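Local coordinates for protein oxidase/hydroxylase (Streptomyces hygroscopicus subsp. hygroscopicus, PDB 4XCA) that probably acts as a 2-oxoglutarate-dependent dioxygenase of orthosomycin biosynthesis, holding a metal ion and the 2-oxoglutarate cosubstrate inside a double-stranded beta-helix, at residues Y135-V140 with L219-Y224. Residues are numbered along the deposited sequence; the frame is centred on the assembly and turned at random.
Sequences YVKALV and LTAFGY. With AKG (2-oxoglutaric acid), chain F.
V136, A138 and V140 pair with Y224, F222 and T220 through six backbone hydrogen bonds, two per pair, making this a textbook case of antiparallel neighbours in the major sheet of a double-stranded beta-helix. The bond from Y224 N to V136 O is nearly straight (2.8 Å, 174°), whereas F222 N reaches A138 O from 34° off the carbonyl plane. Between these pairs, CA-H...O contacts such as K137 CA to F222 O (3.3 Å) add weaker links.

Side-chain packing divides between two faces. On one, which helices 60-67 and 69-79 cover, the F222 ring offers its edge to V140 CG2 and the Y224 ring its edge to A138 CB (4.4 Å from CE1). T220 OG1, lying between its own backbone N and carbonyl carbon (chi1 49°), sits against V140 CB at 3.4 Å.

The other face looks into the cosubstrate pocket. L139 sends CD2 to A221 CB (3.6 Å). K137 NZ, hydrogen-bonded to Y89 OH, stands 3.6 Å from O1 of 2-oxoglutarate. One pairing thus carries a mostly apolar, helix-covered side and a side where L139 CD1 lies against methylene C4 of the cosubstrate and L219 CD2 against its terminal carboxylate (3.6 Å from O4).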
loop_
_atom_site.group_PDB
_atom_site.type_symbol
_atom_site.label_atom_id
_atom_site.label_comp_id
_atom_site.label_asym_id
_atom_site.label_seq_id
_atom_site.Cartn_x
_atom_site.Cartn_y
_atom_site.Cartn_z
ATOM N N TYR A 135 -15.876 -2.746 4.388
ATOM C CA TYR A 135 -17.073 -3.566 4.357
ATOM C C TYR A 135 -16.809 -4.953 4.932
ATOM O O TYR A 135 -16.174 -5.783 4.295
ATOM C CB TYR A 135 -17.604 -3.682 2.923
ATOM C CG TYR A 135 -19.097 -3.891 2.834
ATOM C CD1 TYR A 135 -19.710 -4.982 3.453
ATOM C CD2 TYR A 135 -19.906 -2.997 2.125
ATOM C CE1 TYR A 135 -21.079 -5.181 3.377
ATOM C CE2 TYR A 135 -21.274 -3.193 2.043
ATOM C CZ TYR A 135 -21.853 -4.286 2.673
ATOM O OH TYR A 135 -23.213 -4.480 2.601
ATOM N N VAL A 136 -17.312 -5.209 6.131
ATOM C CA VAL A 136 -17.186 -6.534 6.707
ATOM C C VAL A 136 -18.568 -7.087 7.014
ATOM O O VAL A 136 -19.540 -6.341 7.178
ATOM C CB VAL A 136 -16.321 -6.555 7.995
ATOM C CG1 VAL A 136 -14.956 -5.896 7.761
ATOM C CG2 VAL A 136 -17.050 -5.903 9.160
ATOM N N LYS A 137 -18.644 -8.405 7.094
ATOM C CA LYS A 137 -19.896 -9.085 7.317
ATOM C C LYS A 137 -19.718 -10.082 8.459
ATOM O O LYS A 137 -18.703 -10.773 8.530
ATOM C CB LYS A 137 -20.339 -9.778 6.029
ATOM C CG LYS A 137 -21.772 -10.172 5.999
ATOM C CD LYS A 137 -22.176 -10.589 4.598
ATOM C CE LYS A 137 -22.397 -9.387 3.725
ATOM N NZ LYS A 137 -22.962 -9.809 2.428
ATOM N N ALA A 138 -20.682 -10.116 9.373
ATOM C CA ALA A 138 -20.699 -11.107 10.427
ATOM C C ALA A 138 -21.805 -12.109 10.120
ATOM O O ALA A 138 -22.986 -11.771 10.182
ATOM C CB ALA A 138 -20.913 -10.455 11.788
ATOM N N LEU A 139 -21.403 -13.322 9.755
ATOM C CA LEU A 139 -22.319 -14.410 9.455
ATOM C C LEU A 139 -22.548 -15.239 10.703
ATOM O O LEU A 139 -21.613 -15.838 11.243
ATOM C CB LEU A 139 -21.777 -15.308 8.338
ATOM C CG LEU A 139 -21.334 -14.658 7.025
ATOM C CD1 LEU A 139 -20.715 -15.708 6.109
ATOM C CD2 LEU A 139 -22.504 -13.973 6.336
ATOM N N VAL A 140 -23.797 -15.273 11.153
ATOM C CA VAL A 140 -24.182 -16.051 12.320
ATOM C C VAL A 140 -24.878 -17.316 11.867
ATOM O O VAL A 140 -26.051 -17.283 11.473
ATOM C CB VAL A 140 -25.105 -15.257 13.227
ATOM C CG1 VAL A 140 -25.413 -16.039 14.480
ATOM C CG2 VAL A 140 -24.476 -13.918 13.539
ATOM N N LEU A 219 -28.644 -19.252 8.147
ATOM C CA LEU A 219 -27.831 -18.221 8.774
ATOM C C LEU A 219 -28.483 -16.833 8.752
ATOM O O LEU A 219 -29.436 -16.572 8.017
ATOM C CB LEU A 219 -26.433 -18.163 8.119
ATOM C CG LEU A 219 -26.206 -17.777 6.644
ATOM C CD1 LEU A 219 -26.648 -16.368 6.301
ATOM C CD2 LEU A 219 -24.730 -17.890 6.309
ATOM N N THR A 220 -27.941 -15.947 9.571
ATOM C CA THR A 220 -28.256 -14.539 9.517
ATOM C C THR A 220 -26.948 -13.798 9.241
ATOM O O THR A 220 -25.899 -14.150 9.785
ATOM C CB THR A 220 -28.906 -14.038 10.823
ATOM O OG1 THR A 220 -28.121 -14.484 11.935
ATOM C CG2 THR A 220 -30.305 -14.587 10.959
ATOM N N ALA A 221 -27.019 -12.793 8.376
ATOM C CA ALA A 221 -25.851 -12.034 7.949
ATOM C C ALA A 221 -26.031 -10.562 8.262
ATOM O O ALA A 221 -27.071 -9.979 7.953
ATOM C CB ALA A 221 -25.605 -12.218 6.459
ATOM N N PHE A 222 -25.017 -9.964 8.872
ATOM C CA PHE A 222 -25.054 -8.545 9.177
ATOM C C PHE A 222 -23.818 -7.883 8.601
ATOM O O PHE A 222 -22.702 -8.275 8.916
ATOM C CB PHE A 222 -25.165 -8.327 10.692
ATOM C CG PHE A 222 -26.351 -9.009 11.291
ATOM C CD1 PHE A 222 -27.575 -8.344 11.388
ATOM C CD2 PHE A 222 -26.267 -10.338 11.694
ATOM C CE1 PHE A 222 -28.685 -8.978 11.913
ATOM C CE2 PHE A 222 -27.368 -10.985 12.208
ATOM C CZ PHE A 222 -28.590 -10.301 12.330
ATOM N N GLY A 223 -24.036 -6.895 7.736
ATOM C CA GLY A 223 -22.953 -6.177 7.100
ATOM C C GLY A 223 -22.767 -4.837 7.774
ATOM O O GLY A 223 -23.727 -4.155 8.084
ATOM N N TYR A 224 -21.519 -4.461 7.988
ATOM C CA TYR A 224 -21.189 -3.201 8.620
ATOM C C TYR A 224 -20.137 -2.453 7.808
ATOM O O TYR A 224 -19.301 -3.065 7.138
ATOM C CB TYR A 224 -20.658 -3.430 10.039
ATOM C CG TYR A 224 -21.574 -4.227 10.933
ATOM C CD1 TYR A 224 -21.546 -5.623 10.933
ATOM C CD2 TYR A 224 -22.453 -3.581 11.797
ATOM C CE1 TYR A 224 -22.381 -6.352 11.765
ATOM C CE2 TYR A 224 -23.286 -4.298 12.631
ATOM C CZ TYR A 224 -23.243 -5.675 12.620
ATOM O OH TYR A 224 -24.090 -6.362 13.449
HETATM C C1 AKG F . -23.574 -13.971 1.402
HETATM O O1 AKG F . -23.177 -12.986 0.735
HETATM O O2 AKG F . -24.761 -14.025 1.796
HETATM C C2 AKG F . -22.630 -15.097 1.732
HETATM O O5 AKG F . -21.436 -14.966 1.550
HETATM C C3 AKG F . -23.207 -16.376 2.288
HETATM C C4 AKG F . -22.108 -17.219 2.881
HETATM C C5 AKG F . -22.710 -18.533 3.331
HETATM O O3 AKG F . -22.038 -19.303 4.059
HETATM O O4 AKG F . -23.873 -18.878 2.971
#